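Local coordinates for protein 433aa long hypothetical phosphoribosylglycinamide formyl transferase (Pyrococcus horikoshii, PDB 2DWC) that is a PurT-like member of the ATP-grasp family, built with a preATP-grasp domain, and holds adenosine-5'-diphosphate in a pocket of its ATP-grasp domain, at residues R125-S137 against Y260-G272. Sequence-based numbering, arbitrary orientation.
Sequences RETLVKEAKVPTS and YRIAKRITDVLGG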
ATOM      1  N   ARG B 125     -15.792  26.278 -17.175  1.00 25.49           N
ATOM      2  CA  ARG B 125     -15.744  26.363 -18.633  1.00 27.77           C
ATOM      3  C   ARG B 125     -15.103  27.672 -19.066  1.00 27.33           C
ATOM      4  O   ARG B 125     -14.248  27.692 -19.955  1.00 27.90           O
ATOM      5  CB  ARG B 125     -17.157  26.210 -19.226  1.00 25.86           C
ATOM      6  CG  ARG B 125     -17.202  26.216 -20.781  1.00 27.88           C
ATOM      7  CD  ARG B 125     -16.179  25.277 -21.456  1.00 29.61           C
ATOM      8  NE  ARG B 125     -16.347  23.850 -21.112  1.00 28.43           N
ATOM      9  CZ  ARG B 125     -16.959  22.954 -21.875  1.00 35.11           C
ATOM     10  NH1 ARG B 125     -17.487  23.319 -23.036  1.00 28.48           N
ATOM     11  NH2 ARG B 125     -17.000  21.680 -21.499  1.00 28.07           N
ATOM     12  N   GLU B 126     -15.478  28.784 -18.443  1.00 27.54           N
ATOM     13  CA  GLU B 126     -14.870  30.052 -18.834  1.00 26.51           C
ATOM     14  C   GLU B 126     -13.375  30.076 -18.533  1.00 31.40           C
ATOM     15  O   GLU B 126     -12.591  30.698 -19.253  1.00 28.32           O
ATOM     16  CB  GLU B 126     -15.592  31.215 -18.139  1.00 30.60           C
ATOM     17  CG  GLU B 126     -17.050  31.383 -18.618  1.00 32.56           C
ATOM     18  CD  GLU B 126     -17.161  31.382 -20.150  1.00 39.72           C
ATOM     19  OE1 GLU B 126     -17.785  30.453 -20.716  1.00 33.35           O
ATOM     20  OE2 GLU B 126     -16.604  32.300 -20.781  1.00 30.75           O
ATOM     21  N   THR B 127     -12.967  29.390 -17.464  1.00 29.23           N
ATOM     22  CA  THR B 127     -11.547  29.335 -17.143  1.00 24.47           C
ATOM     23  C   THR B 127     -10.815  28.577 -18.253  1.00 25.75           C
ATOM     24  O   THR B 127      -9.739  28.993 -18.691  1.00 28.01           O
ATOM     25  CB  THR B 127     -11.318  28.647 -15.755  1.00 34.15           C
ATOM     26  OG1 THR B 127     -11.931  29.451 -14.736  1.00 31.54           O
ATOM     27  CG2 THR B 127      -9.820  28.502 -15.442  1.00 31.94           C
ATOM     28  N   LEU B 128     -11.392  27.456 -18.695  1.00 25.30           N
ATOM     29  CA  LEU B 128     -10.757  26.690 -19.766  1.00 25.49           C
ATOM     30  C   LEU B 128     -10.693  27.461 -21.081  1.00 27.24           C
ATOM     31  O   LEU B 128      -9.685  27.419 -21.774  1.00 27.96           O
ATOM     32  CB  LEU B 128     -11.503  25.383 -20.036  1.00 23.41           C
ATOM     33  CG  LEU B 128     -11.046  24.132 -19.259  1.00 35.95           C
ATOM     34  CD1 LEU B 128     -10.839  24.474 -17.802  1.00 30.20           C
ATOM     35  CD2 LEU B 128     -12.082  23.019 -19.427  1.00 32.10           C
ATOM     36  N   VAL B 129     -11.781  28.138 -21.424  1.00 29.25           N
ATOM     37  CA  VAL B 129     -11.828  28.854 -22.693  1.00 27.80           C
ATOM     38  C   VAL B 129     -11.076  30.183 -22.677  1.00 31.10           C
ATOM     39  O   VAL B 129     -10.243  30.424 -23.540  1.00 31.37           O
ATOM     40  CB  VAL B 129     -13.310  29.115 -23.127  1.00 29.28           C
ATOM     41  CG1 VAL B 129     -13.333  29.903 -24.461  1.00 36.38           C
ATOM     42  CG2 VAL B 129     -14.061  27.795 -23.269  1.00 27.55           C
ATOM     43  N   LYS B 130     -11.346  31.034 -21.690  1.00 33.53           N
ATOM     44  CA  LYS B 130     -10.703  32.356 -21.623  1.00 34.26           C
ATOM     45  C   LYS B 130      -9.299  32.408 -21.047  1.00 37.06           C
ATOM     46  O   LYS B 130      -8.468  33.172 -21.529  1.00 37.92           O
ATOM     47  CB  LYS B 130     -11.564  33.341 -20.829  1.00 29.13           C
ATOM     48  CG  LYS B 130     -13.027  33.403 -21.229  1.00 42.21           C
ATOM     49  CD  LYS B 130     -13.188  33.765 -22.686  1.00 45.65           C
ATOM     50  CE  LYS B 130     -14.674  33.794 -23.063  1.00 54.63           C
ATOM     51  NZ  LYS B 130     -14.886  33.868 -24.544  1.00 58.25           N
ATOM     52  N   GLU B 131      -9.010  31.616 -20.016  1.00 33.70           N
ATOM     53  CA  GLU B 131      -7.668  31.664 -19.448  1.00 30.82           C
ATOM     54  C   GLU B 131      -6.713  30.561 -19.909  1.00 27.62           C
ATOM     55  O   GLU B 131      -5.587  30.834 -20.285  1.00 27.42           O
ATOM     56  CB  GLU B 131      -7.746  31.646 -17.934  1.00 32.85           C
ATOM     57  CG  GLU B 131      -8.676  32.683 -17.355  1.00 39.52           C
ATOM     58  CD  GLU B 131      -8.647  32.669 -15.837  1.00 55.03           C
ATOM     59  OE1 GLU B 131      -7.599  33.046 -15.256  1.00 61.51           O
ATOM     60  OE2 GLU B 131      -9.664  32.265 -15.229  1.00 66.88           O
ATOM     61  N   ALA B 132      -7.138  29.303 -19.848  1.00 27.19           N
ATOM     62  CA  ALA B 132      -6.242  28.238 -20.277  1.00 29.20           C
ATOM     63  C   ALA B 132      -6.134  28.250 -21.805  1.00 30.09           C
ATOM     64  O   ALA B 132      -5.117  27.848 -22.349  1.00 31.05           O
ATOM     65  CB  ALA B 132      -6.786  26.830 -19.801  1.00 24.46           C
ATOM     66  N   LYS B 133      -7.217  28.664 -22.465  1.00 28.95           N
ATOM     67  CA  LYS B 133      -7.298  28.721 -23.925  1.00 27.79           C
ATOM     68  C   LYS B 133      -7.088  27.362 -24.552  1.00 24.56           C
ATOM     69  O   LYS B 133      -6.144  27.141 -25.313  1.00 31.20           O
ATOM     70  CB  LYS B 133      -6.276  29.726 -24.462  1.00 31.57           C
ATOM     71  CG  LYS B 133      -6.535  31.112 -23.963  1.00 33.25           C
ATOM     72  CD  LYS B 133      -5.459  32.063 -24.478  1.00 43.70           C
ATOM     73  CE  LYS B 133      -5.694  33.492 -24.010  1.00 45.73           C
ATOM     74  NZ  LYS B 133      -4.638  34.403 -24.565  1.00 56.76           N
ATOM     75  N   VAL B 134      -7.964  26.430 -24.192  1.00 29.38           N
ATOM     76  CA  VAL B 134      -7.880  25.078 -24.716  1.00 27.22           C
ATOM     77  C   VAL B 134      -9.179  24.760 -25.400  1.00 24.94           C
ATOM     78  O   VAL B 134     -10.215  25.327 -25.085  1.00 26.60           O
ATOM     79  CB  VAL B 134      -7.633  24.028 -23.582  1.00 27.06           C
ATOM     80  CG1 VAL B 134      -6.260  24.238 -22.967  1.00 27.48           C
ATOM     81  CG2 VAL B 134      -8.722  24.130 -22.540  1.00 27.25           C
ATOM     82  N   PRO B 135      -9.144  23.831 -26.358  1.00 25.49           N
ATOM     83  CA  PRO B 135     -10.369  23.467 -27.069  1.00 28.97           C
ATOM     84  C   PRO B 135     -11.383  22.749 -26.194  1.00 35.07           C
ATOM     85  O   PRO B 135     -11.018  21.960 -25.322  1.00 30.00           O
ATOM     86  CB  PRO B 135      -9.861  22.593 -28.226  1.00 35.53           C
ATOM     87  CG  PRO B 135      -8.606  21.984 -27.687  1.00 35.25           C
ATOM     88  CD  PRO B 135      -7.974  23.055 -26.815  1.00 27.24           C
ATOM     89  N   THR B 136     -12.654  23.047 -26.414  1.00 25.43           N
ATOM     90  CA  THR B 136     -13.725  22.398 -25.669  1.00 30.27           C
ATOM     91  C   THR B 136     -14.904  22.277 -26.604  1.00 32.64           C
ATOM     92  O   THR B 136     -14.880  22.819 -27.712  1.00 32.59           O
ATOM     93  CB  THR B 136     -14.239  23.244 -24.488  1.00 34.34           C
ATOM     94  OG1 THR B 136     -14.980  24.362 -24.999  1.00 31.20           O
ATOM     95  CG2 THR B 136     -13.097  23.756 -23.627  1.00 25.85           C
ATOM     96  N   SER B 137     -15.920  21.558 -26.156  1.00 27.41           N
ATOM     97  CA  SER B 137     -17.157  21.421 -26.917  1.00 29.09           C
ATOM     98  C   SER B 137     -17.755  22.818 -27.076  1.00 32.56           C
ATOM     99  O   SER B 137     -17.527  23.695 -26.243  1.00 29.52           O
ATOM    100  CB  SER B 137     -18.150  20.551 -26.153  1.00 31.82           C
ATOM    101  OG  SER B 137     -18.510  21.135 -24.898  1.00 32.69           O
ATOM    102  N   TYR B 260      -1.252  16.120 -22.949  1.00 20.27           N
ATOM    103  CA  TYR B 260      -0.311  16.772 -22.031  1.00 20.09           C
ATOM    104  C   TYR B 260      -0.336  18.288 -22.225  1.00 29.14           C
ATOM    105  O   TYR B 260      -0.311  19.035 -21.264  1.00 21.21           O
ATOM    106  CB  TYR B 260       1.137  16.297 -22.240  1.00 23.13           C
ATOM    107  CG  TYR B 260       1.347  14.796 -22.069  1.00 20.78           C
ATOM    108  CD1 TYR B 260       2.343  14.115 -22.781  1.00 24.08           C
ATOM    109  CD2 TYR B 260       0.535  14.052 -21.199  1.00 27.42           C
ATOM    110  CE1 TYR B 260       2.518  12.742 -22.636  1.00 26.77           C
ATOM    111  CE2 TYR B 260       0.695  12.666 -21.051  1.00 25.97           C
ATOM    112  CZ  TYR B 260       1.675  12.016 -21.764  1.00 27.92           C
ATOM    113  OH  TYR B 260       1.780  10.644 -21.653  1.00 24.19           O
ATOM    114  N   ARG B 261      -0.375  18.752 -23.475  1.00 23.85           N
ATOM    115  CA  ARG B 261      -0.387  20.188 -23.709  1.00 22.66           C
ATOM    116  C   ARG B 261      -1.616  20.876 -23.092  1.00 21.11           C
ATOM    117  O   ARG B 261      -1.499  21.949 -22.463  1.00 23.59           O
ATOM    118  CB  ARG B 261      -0.351  20.450 -25.244  1.00 30.24           C
ATOM    119  CG  ARG B 261      -0.166  21.932 -25.631  1.00 33.12           C
ATOM    120  CD  ARG B 261      -0.383  22.165 -27.151  1.00 30.89           C
ATOM    121  NE  ARG B 261      -1.788  22.082 -27.557  1.00 32.57           N
ATOM    122  CZ  ARG B 261      -2.707  23.010 -27.295  1.00 38.84           C
ATOM    123  NH1 ARG B 261      -2.381  24.110 -26.616  1.00 35.05           N
ATOM    124  NH2 ARG B 261      -3.953  22.848 -27.735  1.00 37.02           N
ATOM    125  N   ILE B 262      -2.784  20.281 -23.301  1.00 21.61           N
ATOM    126  CA  ILE B 262      -4.048  20.841 -22.788  1.00 22.81           C
ATOM    127  C   ILE B 262      -4.044  20.795 -21.255  1.00 25.31           C
ATOM    128  O   ILE B 262      -4.399  21.785 -20.581  1.00 20.68           O
ATOM    129  CB  ILE B 262      -5.244  20.057 -23.364  1.00 28.16           C
ATOM    130  CG1 ILE B 262      -5.446  20.493 -24.828  1.00 26.01           C
ATOM    131  CG2 ILE B 262      -6.525  20.331 -22.566  1.00 24.56           C
ATOM    132  CD1 ILE B 262      -6.344  19.643 -25.600  1.00 28.37           C
ATOM    133  N   ALA B 263      -3.647  19.647 -20.702  1.00 22.87           N
ATOM    134  CA  ALA B 263      -3.587  19.541 -19.225  1.00 22.33           C
ATOM    135  C   ALA B 263      -2.647  20.614 -18.657  1.00 20.69           C
ATOM    136  O   ALA B 263      -2.967  21.280 -17.669  1.00 23.16           O
ATOM    137  CB  ALA B 263      -3.085  18.078 -18.800  1.00 19.99           C
ATOM    138  N   LYS B 264      -1.483  20.817 -19.271  1.00 17.43           N
ATOM    139  CA  LYS B 264      -0.542  21.815 -18.758  1.00 20.96           C
ATOM    140  C   LYS B 264      -1.126  23.227 -18.740  1.00 22.67           C
ATOM    141  O   LYS B 264      -0.929  23.983 -17.772  1.00 21.79           O
ATOM    142  CB  LYS B 264       0.754  21.792 -19.591  1.00 27.69           C
ATOM    143  CG  LYS B 264       1.824  22.829 -19.180  1.00 32.83           C
ATOM    144  CD  LYS B 264       2.446  22.524 -17.848  1.00 41.50           C
ATOM    145  CE  LYS B 264       3.837  23.183 -17.696  1.00 44.06           C
ATOM    146  NZ  LYS B 264       3.800  24.681 -17.758  1.00 38.65           N
ATOM    147  N   ARG B 265      -1.836  23.582 -19.807  1.00 24.13           N
ATOM    148  CA  ARG B 265      -2.438  24.922 -19.892  1.00 21.85           C
ATOM    149  C   ARG B 265      -3.475  25.090 -18.779  1.00 23.04           C
ATOM    150  O   ARG B 265      -3.576  26.154 -18.184  1.00 22.31           O
ATOM    151  CB  ARG B 265      -3.102  25.119 -21.254  1.00 29.35           C
ATOM    152  CG  ARG B 265      -2.126  25.549 -22.359  1.00 31.45           C
ATOM    153  CD  ARG B 265      -2.891  25.718 -23.661  1.00 34.68           C
ATOM    154  NE  ARG B 265      -2.130  26.391 -24.701  1.00 55.61           N
ATOM    155  CZ  ARG B 265      -1.688  27.640 -24.615  1.00 60.62           C
ATOM    156  NH1 ARG B 265      -1.922  28.365 -23.520  1.00 59.75           N
ATOM    157  NH2 ARG B 265      -1.032  28.168 -25.640  1.00 59.84           N
ATOM    158  N   ILE B 266      -4.198  24.018 -18.474  1.00 22.78           N
ATOM    159  CA  ILE B 266      -5.222  24.090 -17.432  1.00 19.82           C
ATOM    160  C   ILE B 266      -4.600  24.156 -16.039  1.00 22.77           C
ATOM    161  O   ILE B 266      -4.973  24.998 -15.228  1.00 21.11           O
ATOM    162  CB  ILE B 266      -6.170  22.900 -17.513  1.00 26.01           C
ATOM    163  CG1 ILE B 266      -7.073  23.070 -18.749  1.00 24.21           C
ATOM    164  CG2 ILE B 266      -7.039  22.811 -16.219  1.00 24.22           C
ATOM    165  CD1 ILE B 266      -7.791  21.772 -19.185  1.00 22.37           C
ATOM    166  N   THR B 267      -3.664  23.263 -15.755  1.00 19.95           N
ATOM    167  CA  THR B 267      -3.075  23.299 -14.413  1.00 26.24           C
ATOM    168  C   THR B 267      -2.221  24.543 -14.170  1.00 23.44           C
ATOM    169  O   THR B 267      -2.136  25.017 -13.038  1.00 20.69           O
ATOM    170  CB  THR B 267      -2.298  21.990 -14.095  1.00 20.70           C
ATOM    171  OG1 THR B 267      -1.207  21.836 -14.999  1.00 22.08           O
ATOM    172  CG2 THR B 267      -3.253  20.775 -14.218  1.00 19.42           C
ATOM    173  N   ASP B 268      -1.578  25.092 -15.207  1.00 22.30           N
ATOM    174  CA  ASP B 268      -0.811  26.339 -15.015  1.00 22.15           C
ATOM    175  C   ASP B 268      -1.788  27.445 -14.557  1.00 19.91           C
ATOM    176  O   ASP B 268      -1.413  28.326 -13.765  1.00 22.11           O
ATOM    177  CB  ASP B 268      -0.167  26.787 -16.343  1.00 25.34           C
ATOM    178  CG  ASP B 268       1.107  26.032 -16.671  1.00 31.91           C
ATOM    179  OD1 ASP B 268       1.580  26.196 -17.822  1.00 29.85           O
ATOM    180  OD2 ASP B 268       1.646  25.273 -15.816  1.00 28.14           O
ATOM    181  N   VAL B 269      -3.013  27.444 -15.084  1.00 19.68           N
ATOM    182  CA  VAL B 269      -3.990  28.443 -14.642  1.00 23.45           C
ATOM    183  C   VAL B 269      -4.520  28.165 -13.216  1.00 25.99           C
ATOM    184  O   VAL B 269      -4.649  29.088 -12.400  1.00 22.88           O
ATOM    185  CB  VAL B 269      -5.188  28.515 -15.596  1.00 25.95           C
ATOM    186  CG1 VAL B 269      -6.284  29.411 -15.002  1.00 27.51           C
ATOM    187  CG2 VAL B 269      -4.720  29.089 -16.964  1.00 25.10           C
ATOM    188  N   LEU B 270      -4.840  26.906 -12.910  1.00 22.53           N
ATOM    189  CA  LEU B 270      -5.382  26.619 -11.577  1.00 20.61           C
ATOM    190  C   LEU B 270      -4.329  26.826 -10.487  1.00 23.21           C
ATOM    191  O   LEU B 270      -4.654  27.319  -9.409  1.00 20.85           O
ATOM    192  CB  LEU B 270      -6.003  25.198 -11.529  1.00 16.91           C
ATOM    193  CG  LEU B 270      -7.206  25.023 -12.473  1.00 20.04           C
ATOM    194  CD1 LEU B 270      -7.669  23.570 -12.427  1.00 22.75           C
ATOM    195  CD2 LEU B 270      -8.368  25.983 -12.056  1.00 22.49           C
ATOM    196  N   GLY B 271      -3.080  26.446 -10.780  1.00 19.34           N
ATOM    197  CA  GLY B 271      -1.977  26.655  -9.853  1.00 21.00           C
ATOM    198  C   GLY B 271      -1.975  25.744  -8.625  1.00 19.02           C
ATOM    199  O   GLY B 271      -2.642  24.709  -8.643  1.00 18.53           O
ATOM    200  N   GLY B 272      -1.223  26.143  -7.593  1.00 17.84           N
ATOM    201  CA  GLY B 272      -1.148  25.369  -6.356  1.00 18.18           C
ATOM    202  C   GLY B 272      -0.220  24.175  -6.446  1.00 18.91           C
ATOM    203  O   GLY B 272       0.668  24.104  -7.306  1.00 19.58           O
TER
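Thr127 O is gripped by two backbone donors, Glu131 N at 3.0 Å and Ala132 N at 2.9 Å. The second bond widens the end of helix 121-132 into a pi-type turn. Thr127 also meets helix 253-270: chi1 of -64° sets OG1 beside the backbone N and leaves the methyl CG2 anti to it, 3.7 Å from Val269 CG1. Its hydroxyl instead bonds Arg123 O. The other Val269 methyl, CG2, sits 3.7 Å from Ala132 CA, and the Glu131 side chain crosses Val269 at about a right angle.

The two helix segments meet nearly perpendicularly, at 101°. Ala132 CB faces helix 253-270 and lies 3.9 Å from Ile266 CG1. Leu128 packs on the same isoleucine. At Lys133, whose phi is positive, the chain leaves the helix and runs on along helix 253-270. Val134 CG1 lies 3.7 Å from Arg265 CB, and Pro135 meets the tip of Ile262. The Arg265 chain, extended from CG to NE, passes Ala132 O and brings one guanidinium face to Lys133 O. Ala289 of strand 286-293 touches Leu128, Val134 and Ile262, so this strand adds to the apolar layer.

Farther along, Arg125 NH1 bonds Ser137 OG at 3.0 Å, in the guanidinium plane. Ser137 touches the ADP, and its OG also hydrogen-bonds Glu202 OE2. No clear hydrogen bond joins the two segments. Their fit therefore rests mainly on apolar packing, while the polar bonds shape each segment separately.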